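Poly(Beta-D-mannuronate) lyase (Pseudopedobacter saltans, PDB 7O79) probably cleaves alginate as a poly(beta-D-mannuronate) lyase of polysaccharide lyase family 6, built on a parallel beta-helix. Local coordinates at residues Gly21-Gln27 with Pro47-Asp53; Val74-Phe80 with Lys99-Ile105; Ile36-Ala42 with Ser67-Leu73. All blocks are in the same frame, centred on the assembly; numbering follows the deposited sequence.

Contact 1 of 3, residues Gly21-Gln27 with Pro47-Asp53; sequences GDAILMQ and PITLKAD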
loop_
_atom_site.group_PDB
_atom_site.type_symbol
_atom_site.label_atom_id
_atom_site.label_comp_id
_atom_site.label_asym_id
_atom_site.label_seq_id
_atom_site.Cartn_x
_atom_site.Cartn_y
_atom_site.Cartn_z
ATOM N N GLY A 21 25.454 -5.189 -20.139
ATOM C CA GLY A 21 25.121 -4.234 -21.174
ATOM C C GLY A 21 24.279 -4.798 -22.295
ATOM O O GLY A 21 23.722 -4.018 -23.071
ATOM N N ASP A 22 24.151 -6.122 -22.385
ATOM C CA ASP A 22 23.381 -6.755 -23.448
ATOM C C ASP A 22 21.881 -6.521 -23.277
ATOM O O ASP A 22 21.395 -6.164 -22.203
ATOM C CB ASP A 22 23.631 -8.261 -23.478
ATOM C CG ASP A 22 24.896 -8.633 -24.231
ATOM O OD1 ASP A 22 25.552 -7.729 -24.795
ATOM O OD2 ASP A 22 25.212 -9.846 -24.273
ATOM N N ALA A 23 21.144 -6.754 -24.366
ATOM C CA ALA A 23 19.685 -6.777 -24.358
ATOM C C ALA A 23 19.184 -8.046 -25.039
ATOM O O ALA A 23 19.703 -8.456 -26.083
ATOM C CB ALA A 23 19.097 -5.540 -25.041
ATOM N N ILE A 24 18.193 -8.679 -24.415
ATOM C CA ILE A 24 17.558 -9.897 -24.910
ATOM C C ILE A 24 16.163 -9.502 -25.376
ATOM O O ILE A 24 15.367 -8.973 -24.589
ATOM C CB ILE A 24 17.512 -10.982 -23.822
ATOM C CG1 ILE A 24 18.912 -11.207 -23.256
ATOM C CG2 ILE A 24 16.941 -12.297 -24.374
ATOM C CD1 ILE A 24 18.960 -12.079 -21.974
ATOM N N LEU A 25 15.885 -9.719 -26.662
ATOM C CA LEU A 25 14.692 -9.213 -27.331
ATOM C C LEU A 25 13.800 -10.387 -27.716
ATOM O O LEU A 25 14.199 -11.225 -28.535
ATOM C CB LEU A 25 15.067 -8.408 -28.579
ATOM C CG LEU A 25 16.110 -7.278 -28.528
ATOM C CD1 LEU A 25 16.128 -6.509 -29.843
ATOM C CD2 LEU A 25 15.878 -6.325 -27.379
ATOM N N MET A 26 12.593 -10.440 -27.141
ATOM C CA MET A 26 11.670 -11.538 -27.407
ATOM C C MET A 26 10.797 -11.256 -28.628
ATOM O O MET A 26 10.280 -10.149 -28.807
ATOM C CB MET A 26 10.776 -11.826 -26.198
ATOM C CG MET A 26 11.531 -12.304 -24.955
ATOM S SD MET A 26 10.619 -12.105 -23.400
ATOM C CE MET A 26 9.753 -13.679 -23.307
ATOM N N GLN A 27 10.620 -12.281 -29.464
ATOM C CA GLN A 27 9.804 -12.127 -30.659
ATOM C C GLN A 27 8.314 -12.075 -30.304
ATOM O O GLN A 27 7.880 -12.668 -29.312
ATOM C CB GLN A 27 10.075 -13.272 -31.636
ATOM C CG GLN A 27 11.468 -13.242 -32.237
ATOM C CD GLN A 27 11.568 -12.271 -33.401
ATOM O OE1 GLN A 27 10.580 -12.005 -34.097
ATOM N NE2 GLN A 27 12.766 -11.740 -33.624
ATOM N N PRO A 47 23.611 -2.585 -17.034
ATOM C CA PRO A 47 22.534 -3.547 -16.785
ATOM C C PRO A 47 22.314 -4.433 -17.998
ATOM O O PRO A 47 22.793 -4.169 -19.105
ATOM C CB PRO A 47 21.301 -2.676 -16.514
ATOM C CG PRO A 47 21.827 -1.270 -16.343
ATOM C CD PRO A 47 23.154 -1.187 -16.986
ATOM N N ILE A 48 21.581 -5.517 -17.773
ATOM C CA ILE A 48 21.139 -6.401 -18.843
ATOM C C ILE A 48 19.622 -6.332 -18.903
ATOM O O ILE A 48 18.945 -6.346 -17.870
ATOM C CB ILE A 48 21.645 -7.848 -18.646
ATOM C CG1 ILE A 48 23.166 -7.903 -18.758
ATOM C CG2 ILE A 48 21.010 -8.807 -19.660
ATOM C CD1 ILE A 48 23.753 -9.194 -18.294
ATOM N N THR A 49 19.094 -6.230 -20.113
ATOM C CA THR A 49 17.684 -5.965 -20.342
ATOM C C THR A 49 17.054 -7.132 -21.088
ATOM O O THR A 49 17.571 -7.569 -22.119
ATOM C CB THR A 49 17.508 -4.673 -21.136
ATOM O OG1 THR A 49 18.123 -3.591 -20.419
ATOM C CG2 THR A 49 16.015 -4.357 -21.363
ATOM N N LEU A 50 15.965 -7.649 -20.542
ATOM C CA LEU A 50 15.052 -8.532 -21.251
ATOM C C LEU A 50 13.848 -7.693 -21.641
ATOM O O LEU A 50 13.286 -7.009 -20.787
ATOM C CB LEU A 50 14.611 -9.689 -20.354
ATOM C CG LEU A 50 13.601 -10.704 -20.911
ATOM C CD1 LEU A 50 14.119 -11.352 -22.198
ATOM C CD2 LEU A 50 13.212 -11.734 -19.869
ATOM N N LYS A 51 13.460 -7.720 -22.919
ATOM C CA LYS A 51 12.300 -6.940 -23.336
ATOM C C LYS A 51 11.691 -7.519 -24.605
ATOM O O LYS A 51 12.302 -8.334 -25.295
ATOM C CB LYS A 51 12.658 -5.470 -23.551
ATOM C CG LYS A 51 13.611 -5.191 -24.684
ATOM C CD LYS A 51 13.854 -3.707 -24.677
ATOM C CE LYS A 51 14.772 -3.219 -25.751
ATOM N NZ LYS A 51 14.906 -1.737 -25.568
ATOM N N ALA A 52 10.472 -7.057 -24.911
ATOM C CA ALA A 52 9.798 -7.408 -26.158
ATOM C C ALA A 52 10.346 -6.584 -27.322
ATOM O O ALA A 52 10.661 -5.406 -27.158
ATOM C CB ALA A 52 8.293 -7.170 -26.015
ATOM N N ASP A 53 10.490 -7.211 -28.501
ATOM C CA ASP A 53 10.750 -6.432 -29.719
ATOM C C ASP A 53 9.765 -5.291 -29.875
ATOM O O ASP A 53 10.141 -4.173 -30.250
ATOM C CB ASP A 53 10.707 -7.335 -30.956
ATOM C CG ASP A 53 11.923 -8.227 -31.069
ATOM O OD1 ASP A 53 13.001 -7.778 -30.633
ATOM O OD2 ASP A 53 11.795 -9.398 -31.496
HETATM O O HOH W 1 20.665 -3.508 -21.610
#
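Strands 23-26 and 48-52 are neighbouring parallel rungs near the N-terminal end of the beta-helix, and I24 and M26 of the first are stitched to T49 and K51 of the second and to D53 just beyond it. The axes lie 4.6 Å apart and diverge by only 13°. Both backbone polar atoms of I24 are bound: its N donates to T49 O at 2.6 Å, and its O takes the N-H of K51 at 2.8 Å, almost head-on (C=O...N 177°). M26 repeats the pattern, its N on K51 O and its O receiving D53 N.

On the inner face, L50 reaches back between two residues of the earlier rung. With CG trans to its own N (chi1 178°), it brings CD1 to 3.7 Å from I24 CG2 and 3.8 Å from M26 SD. L11 of helix 8-17 touches all three of these side chains, so the helix covers this end of the core. The outer face is more mixed. L25 and K51 run alongside each other in the same direction, L25 CD2 packing 3.7 Å from K51 CE. The D53 side chain crosses that of L25 at about a right angle, OD1 3.0 Å from L25 CB, and OD1 also accepts from Q4 NE2. Near the start of the ladder, an ordered water sits 2.8 Å from T49 OG1 and can donate to D22 O, which already accepts T49 N.

The two faces thus differ in chemistry: apolar carbon and sulfur fill the inside of the rung, while outside, the lysine's methylenes pack along the leucine and the acid finds its polar partner on strand 3-5.

Contact 2 of 3, residues Val74-Phe80 with Lys99-Ile105; sequences VVEGLLF and KLENTAI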
loop_
_atom_site.group_PDB
_atom_site.type_symbol
_atom_site.label_atom_id
_atom_site.label_comp_id
_atom_site.label_asym_id
_atom_site.label_seq_id
_atom_site.Cartn_x
_atom_site.Cartn_y
_atom_site.Cartn_z
ATOM N N VAL A 74 16.869 -5.520 -15.984
ATOM C CA VAL A 74 15.722 -4.729 -16.395
ATOM C C VAL A 74 14.836 -5.598 -17.272
ATOM O O VAL A 74 15.329 -6.311 -18.154
ATOM C CB VAL A 74 16.159 -3.461 -17.159
ATOM C CG1 VAL A 74 14.943 -2.640 -17.600
ATOM C CG2 VAL A 74 17.136 -2.631 -16.318
ATOM N N VAL A 75 13.526 -5.527 -17.042
ATOM C CA VAL A 75 12.541 -6.220 -17.856
ATOM C C VAL A 75 11.545 -5.181 -18.342
ATOM O O VAL A 75 11.041 -4.389 -17.540
ATOM C CB VAL A 75 11.831 -7.344 -17.078
ATOM C CG1 VAL A 75 10.610 -7.831 -17.844
ATOM C CG2 VAL A 75 12.802 -8.501 -16.802
ATOM N N GLU A 76 11.283 -5.163 -19.654
ATOM C CA GLU A 76 10.428 -4.144 -20.247
ATOM C C GLU A 76 9.428 -4.751 -21.215
ATOM O O GLU A 76 9.764 -5.664 -21.972
ATOM C CB GLU A 76 11.248 -3.103 -21.002
ATOM C CG GLU A 76 12.434 -2.595 -20.246
ATOM C CD GLU A 76 12.889 -1.252 -20.745
ATOM O OE1 GLU A 76 12.713 -0.254 -20.018
ATOM O OE2 GLU A 76 13.423 -1.201 -21.875
ATOM N N GLY A 77 8.203 -4.218 -21.204
ATOM C CA GLY A 77 7.280 -4.422 -22.306
ATOM C C GLY A 77 6.517 -5.729 -22.367
ATOM O O GLY A 77 5.931 -6.029 -23.416
ATOM N N LEU A 78 6.470 -6.507 -21.284
ATOM C CA LEU A 78 5.793 -7.800 -21.304
ATOM C C LEU A 78 4.297 -7.676 -20.991
ATOM O O LEU A 78 3.823 -6.672 -20.468
ATOM C CB LEU A 78 6.445 -8.773 -20.318
ATOM C CG LEU A 78 7.944 -9.003 -20.507
ATOM C CD1 LEU A 78 8.432 -10.154 -19.626
ATOM C CD2 LEU A 78 8.239 -9.264 -21.987
ATOM N N LEU A 79 3.550 -8.717 -21.351
ATOM C CA LEU A 79 2.145 -8.849 -20.986
ATOM C C LEU A 79 1.922 -10.260 -20.459
ATOM O O LEU A 79 2.293 -11.240 -21.118
ATOM C CB LEU A 79 1.213 -8.562 -22.176
ATOM C CG LEU A 79 -0.269 -8.983 -22.063
ATOM C CD1 LEU A 79 -1.056 -8.177 -21.024
ATOM C CD2 LEU A 79 -0.959 -8.870 -23.416
ATOM N N PHE A 80 1.361 -10.356 -19.255
ATOM C CA PHE A 80 0.946 -11.624 -18.667
ATOM C C PHE A 80 -0.572 -11.710 -18.766
ATOM O O PHE A 80 -1.287 -10.885 -18.181
ATOM C CB PHE A 80 1.397 -11.743 -17.213
ATOM C CG PHE A 80 2.875 -11.916 -17.055
ATOM C CD1 PHE A 80 3.723 -10.822 -17.125
ATOM C CD2 PHE A 80 3.422 -13.167 -16.853
ATOM C CE1 PHE A 80 5.090 -10.968 -16.983
ATOM C CE2 PHE A 80 4.800 -13.322 -16.709
ATOM C CZ PHE A 80 5.628 -12.213 -16.774
ATOM N N LYS A 99 14.710 -3.614 -12.258
ATOM C CA LYS A 99 13.629 -2.742 -12.683
ATOM C C LYS A 99 12.666 -3.481 -13.591
ATOM O O LYS A 99 13.086 -4.158 -14.531
ATOM C CB LYS A 99 14.163 -1.495 -13.409
ATOM C CG LYS A 99 13.037 -0.520 -13.825
ATOM C CD LYS A 99 13.582 0.833 -14.312
ATOM C CE LYS A 99 14.777 0.667 -15.242
ATOM N NZ LYS A 99 14.793 1.657 -16.360
ATOM N N LEU A 100 11.374 -3.320 -13.325
ATOM C CA LEU A 100 10.314 -3.754 -14.225
ATOM C C LEU A 100 9.615 -2.513 -14.756
ATOM O O LEU A 100 9.220 -1.645 -13.973
ATOM C CB LEU A 100 9.293 -4.640 -13.509
ATOM C CG LEU A 100 8.082 -5.036 -14.370
ATOM C CD1 LEU A 100 8.548 -6.014 -15.436
ATOM C CD2 LEU A 100 6.956 -5.644 -13.547
ATOM N N GLU A 101 9.458 -2.419 -16.072
ATOM C CA GLU A 101 8.686 -1.298 -16.578
ATOM C C GLU A 101 7.969 -1.681 -17.856
ATOM O O GLU A 101 8.323 -2.652 -18.526
ATOM C CB GLU A 101 9.549 -0.036 -16.744
ATOM C CG GLU A 101 10.832 -0.158 -17.496
ATOM C CD GLU A 101 11.577 1.188 -17.516
ATOM O OE1 GLU A 101 12.733 1.231 -17.958
ATOM O OE2 GLU A 101 10.986 2.220 -17.113
ATOM N N ASN A 102 6.898 -0.926 -18.131
ATOM C CA ASN A 102 6.081 -1.062 -19.333
ATOM C C ASN A 102 5.487 -2.463 -19.461
ATOM O O ASN A 102 5.339 -2.985 -20.559
ATOM C CB ASN A 102 6.873 -0.686 -20.592
ATOM C CG ASN A 102 6.007 0.018 -21.635
ATOM O OD1 ASN A 102 4.958 0.575 -21.308
ATOM N ND2 ASN A 102 6.448 0.006 -22.892
ATOM N N THR A 103 5.104 -3.060 -18.335
ATOM C CA THR A 103 4.565 -4.413 -18.286
ATOM C C THR A 103 3.150 -4.396 -17.720
ATOM O O THR A 103 2.835 -3.590 -16.847
ATOM C CB THR A 103 5.488 -5.309 -17.440
ATOM O OG1 THR A 103 6.758 -5.399 -18.092
ATOM C CG2 THR A 103 4.900 -6.722 -17.208
ATOM N N ALA A 104 2.281 -5.251 -18.250
ATOM C CA ALA A 104 0.920 -5.360 -17.751
ATOM C C ALA A 104 0.616 -6.801 -17.366
ATOM O O ALA A 104 1.187 -7.743 -17.917
ATOM C CB ALA A 104 -0.111 -4.874 -18.778
ATOM N N ILE A 105 -0.266 -6.952 -16.380
ATOM C CA ILE A 105 -0.822 -8.236 -15.986
ATOM C C ILE A 105 -2.329 -8.076 -16.076
ATOM O O ILE A 105 -2.893 -7.176 -15.442
ATOM C CB ILE A 105 -0.408 -8.641 -14.565
ATOM C CG1 ILE A 105 1.107 -8.743 -14.437
ATOM C CG2 ILE A 105 -1.016 -9.987 -14.223
ATOM C CD1 ILE A 105 1.551 -9.137 -13.034
#
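V75 sits between K99 and E101 on the parallel partner strand and has both backbone polar atoms bound there: V75 N donates to K99 O at 2.9 Å, and E101 N donates to V75 O, also at 2.9 Å. E101 O in turn serves two donors. G77 N comes at 3.1 Å in the carbonyl plane, whereas T103 OG1, at 3.2 Å, stands well above it (62° out). The T103 hydroxyl oxygen also accepts a weak, 3.4 Å bond from L78 N. This threonine therefore bridges the break in both strands, around G77 and N102-T103. G77 takes a positive phi of 80° there, and N102 turns its OD1 to K453 N and its O to W454 NE1 of the C-terminal tail. Such a break is a corner of the parallel beta-helix, repeated on successive coils, where the chain bends from one face into the next. Past it the ladder resumes, with A104 N on L78 O and F80 N on A104 O at 2.9 Å.

Outside the coil, E76 and E101 lie side by side, their carboxylate planes turned 44° from each other. E76 OE1 is 2.5 Å from E101 OE1, close enough that one of the acids probably carries a proton. K99 NZ makes a salt bridge of 2.6 Å to the same E101 OE1, arriving from above the carboxylate plane, while E101 OE2 accepts from Q130 NE2 on the next rung. An alanine at E101 takes away the carboxylate, which is likely to leave the K99 ammonium without its salt-bridge mate, the Q130 amide without its acceptor and E76 OE1 without its close neighbour. On the inner face, V75 CG1 packs against L100 CD1, with F68 touching both side chains.

Contact 3 of 3, residues Ile36-Ala42 with Ser67-Leu73; sequences ILFNSKA and SFDAPYL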
loop_
_atom_site.group_PDB
_atom_site.type_symbol
_atom_site.label_atom_id
_atom_site.label_comp_id
_atom_site.label_asym_id
_atom_site.label_seq_id
_atom_site.Cartn_x
_atom_site.Cartn_y
_atom_site.Cartn_z
ATOM N N ILE A 36 10.324 -17.714 -16.341
ATOM C CA ILE A 36 11.531 -16.956 -16.653
ATOM C C ILE A 36 12.347 -16.793 -15.373
ATOM O O ILE A 36 11.952 -16.045 -14.471
ATOM C CB ILE A 36 11.171 -15.599 -17.262
ATOM C CG1 ILE A 36 10.407 -15.799 -18.566
ATOM C CG2 ILE A 36 12.411 -14.769 -17.517
ATOM C CD1 ILE A 36 9.855 -14.524 -19.150
ATOM N N LEU A 37 13.508 -17.423 -15.332
ATOM C CA LEU A 37 14.433 -17.259 -14.225
ATOM C C LEU A 37 15.574 -16.369 -14.725
ATOM O O LEU A 37 16.526 -16.833 -15.283
ATOM C CB LEU A 37 14.959 -18.576 -13.680
ATOM C CG LEU A 37 13.992 -19.613 -13.129
ATOM C CD1 LEU A 37 14.763 -20.807 -12.626
ATOM C CD2 LEU A 37 13.058 -19.063 -12.058
ATOM N N PHE A 38 15.439 -15.078 -14.504
ATOM C CA PHE A 38 16.375 -14.085 -15.003
ATOM C C PHE A 38 17.516 -13.889 -14.025
ATOM O O PHE A 38 17.404 -13.195 -13.055
ATOM C CB PHE A 38 15.601 -12.797 -15.244
ATOM C CG PHE A 38 16.256 -11.810 -16.136
ATOM C CD1 PHE A 38 17.303 -12.147 -16.960
ATOM C CD2 PHE A 38 15.778 -10.512 -16.166
ATOM C CE1 PHE A 38 17.873 -11.207 -17.776
ATOM C CE2 PHE A 38 16.336 -9.571 -16.983
ATOM C CZ PHE A 38 17.387 -9.920 -17.802
ATOM N N ASN A 39 18.626 -14.519 -14.352
ATOM C CA ASN A 39 19.793 -14.511 -13.525
ATOM C C ASN A 39 21.061 -14.217 -14.253
ATOM O O ASN A 39 22.102 -14.591 -13.785
ATOM C CB ASN A 39 19.957 -15.819 -12.776
ATOM C CG ASN A 39 20.298 -16.979 -13.685
ATOM O OD1 ASN A 39 20.080 -16.938 -14.872
ATOM N ND2 ASN A 39 20.830 -18.024 -13.102
ATOM N N SER A 40 21.005 -13.361 -15.280
ATOM C CA SER A 40 22.165 -12.958 -16.065
ATOM C C SER A 40 23.148 -12.179 -15.198
ATOM O O SER A 40 22.793 -11.616 -14.157
ATOM C CB SER A 40 21.751 -12.110 -17.278
ATOM O OG SER A 40 20.811 -12.774 -18.114
ATOM N N LYS A 41 24.408 -12.158 -15.646
ATOM C CA LYS A 41 25.509 -11.543 -14.910
ATOM C C LYS A 41 25.728 -10.154 -15.496
ATOM O O LYS A 41 26.402 -9.994 -16.517
ATOM C CB LYS A 41 26.766 -12.404 -14.990
ATOM N N ALA A 42 25.125 -9.155 -14.862
ATOM C CA ALA A 42 25.177 -7.769 -15.296
ATOM C C ALA A 42 26.106 -6.987 -14.379
ATOM O O ALA A 42 26.726 -7.529 -13.455
ATOM C CB ALA A 42 23.768 -7.156 -15.309
ATOM N N SER A 67 11.157 -14.092 -12.479
ATOM C CA SER A 67 11.931 -13.931 -11.255
ATOM C C SER A 67 13.220 -13.191 -11.580
ATOM O O SER A 67 13.993 -13.639 -12.432
ATOM C CB SER A 67 12.258 -15.290 -10.620
ATOM O OG SER A 67 11.069 -15.944 -10.224
ATOM N N PHE A 68 13.451 -12.068 -10.898
ATOM C CA PHE A 68 14.722 -11.349 -10.975
ATOM C C PHE A 68 15.654 -11.986 -9.950
ATOM O O PHE A 68 15.463 -11.798 -8.749
ATOM C CB PHE A 68 14.543 -9.867 -10.647
ATOM C CG PHE A 68 13.716 -9.085 -11.643
ATOM C CD1 PHE A 68 12.344 -9.017 -11.517
ATOM C CD2 PHE A 68 14.320 -8.378 -12.667
ATOM C CE1 PHE A 68 11.573 -8.271 -12.411
ATOM C CE2 PHE A 68 13.561 -7.626 -13.557
ATOM C CZ PHE A 68 12.184 -7.579 -13.430
ATOM N N ASP A 69 16.658 -12.740 -10.400
ATOM C CA ASP A 69 17.494 -13.503 -9.471
ATOM C C ASP A 69 18.965 -13.120 -9.534
ATOM O O ASP A 69 19.815 -13.915 -9.116
ATOM C CB ASP A 69 17.353 -15.011 -9.704
ATOM C CG ASP A 69 15.908 -15.493 -9.592
ATOM O OD1 ASP A 69 15.116 -14.892 -8.834
ATOM O OD2 ASP A 69 15.565 -16.480 -10.266
ATOM N N ALA A 70 19.280 -11.936 -10.063
ATOM C CA ALA A 70 20.616 -11.357 -10.008
ATOM C C ALA A 70 20.480 -9.845 -10.157
ATOM O O ALA A 70 19.450 -9.360 -10.649
ATOM C CB ALA A 70 21.532 -11.944 -11.098
ATOM N N PRO A 71 21.459 -9.071 -9.690
ATOM C CA PRO A 71 21.275 -7.614 -9.637
ATOM C C PRO A 71 21.428 -6.949 -10.998
ATOM O O PRO A 71 21.999 -7.505 -11.940
ATOM C CB PRO A 71 22.373 -7.147 -8.675
ATOM C CG PRO A 71 23.453 -8.173 -8.822
ATOM C CD PRO A 71 22.715 -9.489 -9.036
ATOM N N TYR A 72 20.882 -5.728 -11.070
ATOM C CA TYR A 72 21.012 -4.832 -12.233
ATOM C C TYR A 72 20.392 -5.415 -13.496
ATOM O O TYR A 72 20.957 -5.306 -14.589
ATOM C CB TYR A 72 22.468 -4.432 -12.485
ATOM C CG TYR A 72 23.256 -4.204 -11.225
ATOM C CD1 TYR A 72 22.891 -3.190 -10.336
ATOM C CD2 TYR A 72 24.362 -4.979 -10.922
ATOM C CE1 TYR A 72 23.606 -2.968 -9.172
ATOM C CE2 TYR A 72 25.091 -4.764 -9.762
ATOM C CZ TYR A 72 24.706 -3.751 -8.894
ATOM O OH TYR A 72 25.425 -3.537 -7.746
ATOM N N LEU A 73 19.193 -5.982 -13.359
ATOM C CA LEU A 73 18.454 -6.546 -14.476
ATOM C C LEU A 73 17.175 -5.757 -14.713
ATOM O O LEU A 73 16.477 -5.384 -13.768
ATOM C CB LEU A 73 18.118 -8.019 -14.228
ATOM C CG LEU A 73 19.315 -8.940 -13.992
ATOM C CD1 LEU A 73 18.855 -10.377 -13.827
ATOM C CD2 LEU A 73 20.293 -8.806 -15.158
HETATM O O HOH W 2 9.976 -17.337 -12.475
HETATM O O HOH W 3 23.535 -9.607 -12.545
#
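F38 and L73 meet from opposite directions inside the first turns of the parallel beta-helix, the methyl of one pressed on the ring of the other. L73 CD1 lies 3.8 Å from the centroid of the F38 ring and only 11° off its normal, a CH-pi contact over the middle of the face. L73 CB lies over the margin of the same face, 3.6 Å from F38 CE2. The phenyl can lie there because its CG is trans to the backbone N (chi1 -162°), which puts the ring on the inner side of the strand, facing L73 at the start of strand 73-83. F68, directly across the ladder from F38, meets it obliquely, CD2 to CD2 at 4.4 Å, and stacks in turn on F93 of the coil beyond. I15 of helix 8-17 also touches F38.

The other L73 methyl, CD2, points into the turn and rests 3.8 Å from A42 CB. The backbone of F38 is bound as well: F38 N goes to S67 O, and F38 O accepts D69 N at 2.8 Å, the donor tilted 27° from the carbonyl plane. L37, on the outer face, crosses D69 obliquely; the OD1 of that aspartate is taken by N94 ND2.

Beyond the strands, turn 39-42 stacks on turn 69-72 without direct backbone bonds between them. S40 OG goes to I15 O, while S40 N is buried with no partner. One water clamps the two turns together, giving its protons to S40 O and P71 O, each at 2.7 Å, and accepting A42 N at 2.8 Å.

From the N terminus, strand 23-26 opens contact 1; the chain passes through 36-42, the first half of contact 3, before 47-53 closes the first coil. Contact 3 closes later, at 67-73, so the two loops cross. Contact 2 is in series: 74-80 follows directly on 67-73, and 99-105 closes it one coil further along. Contact 1 and the first half of contact 2 (74-76 with 99-101) share a face, strand 48-52 lying between 23-26 and 73-83; the strand pairing of contact 3 belongs to a different face, its second segment turning to L73 at the start of strand 73-83. I48 pairs through its backbone with Y72 and V74, so contact 1 touches the other two there.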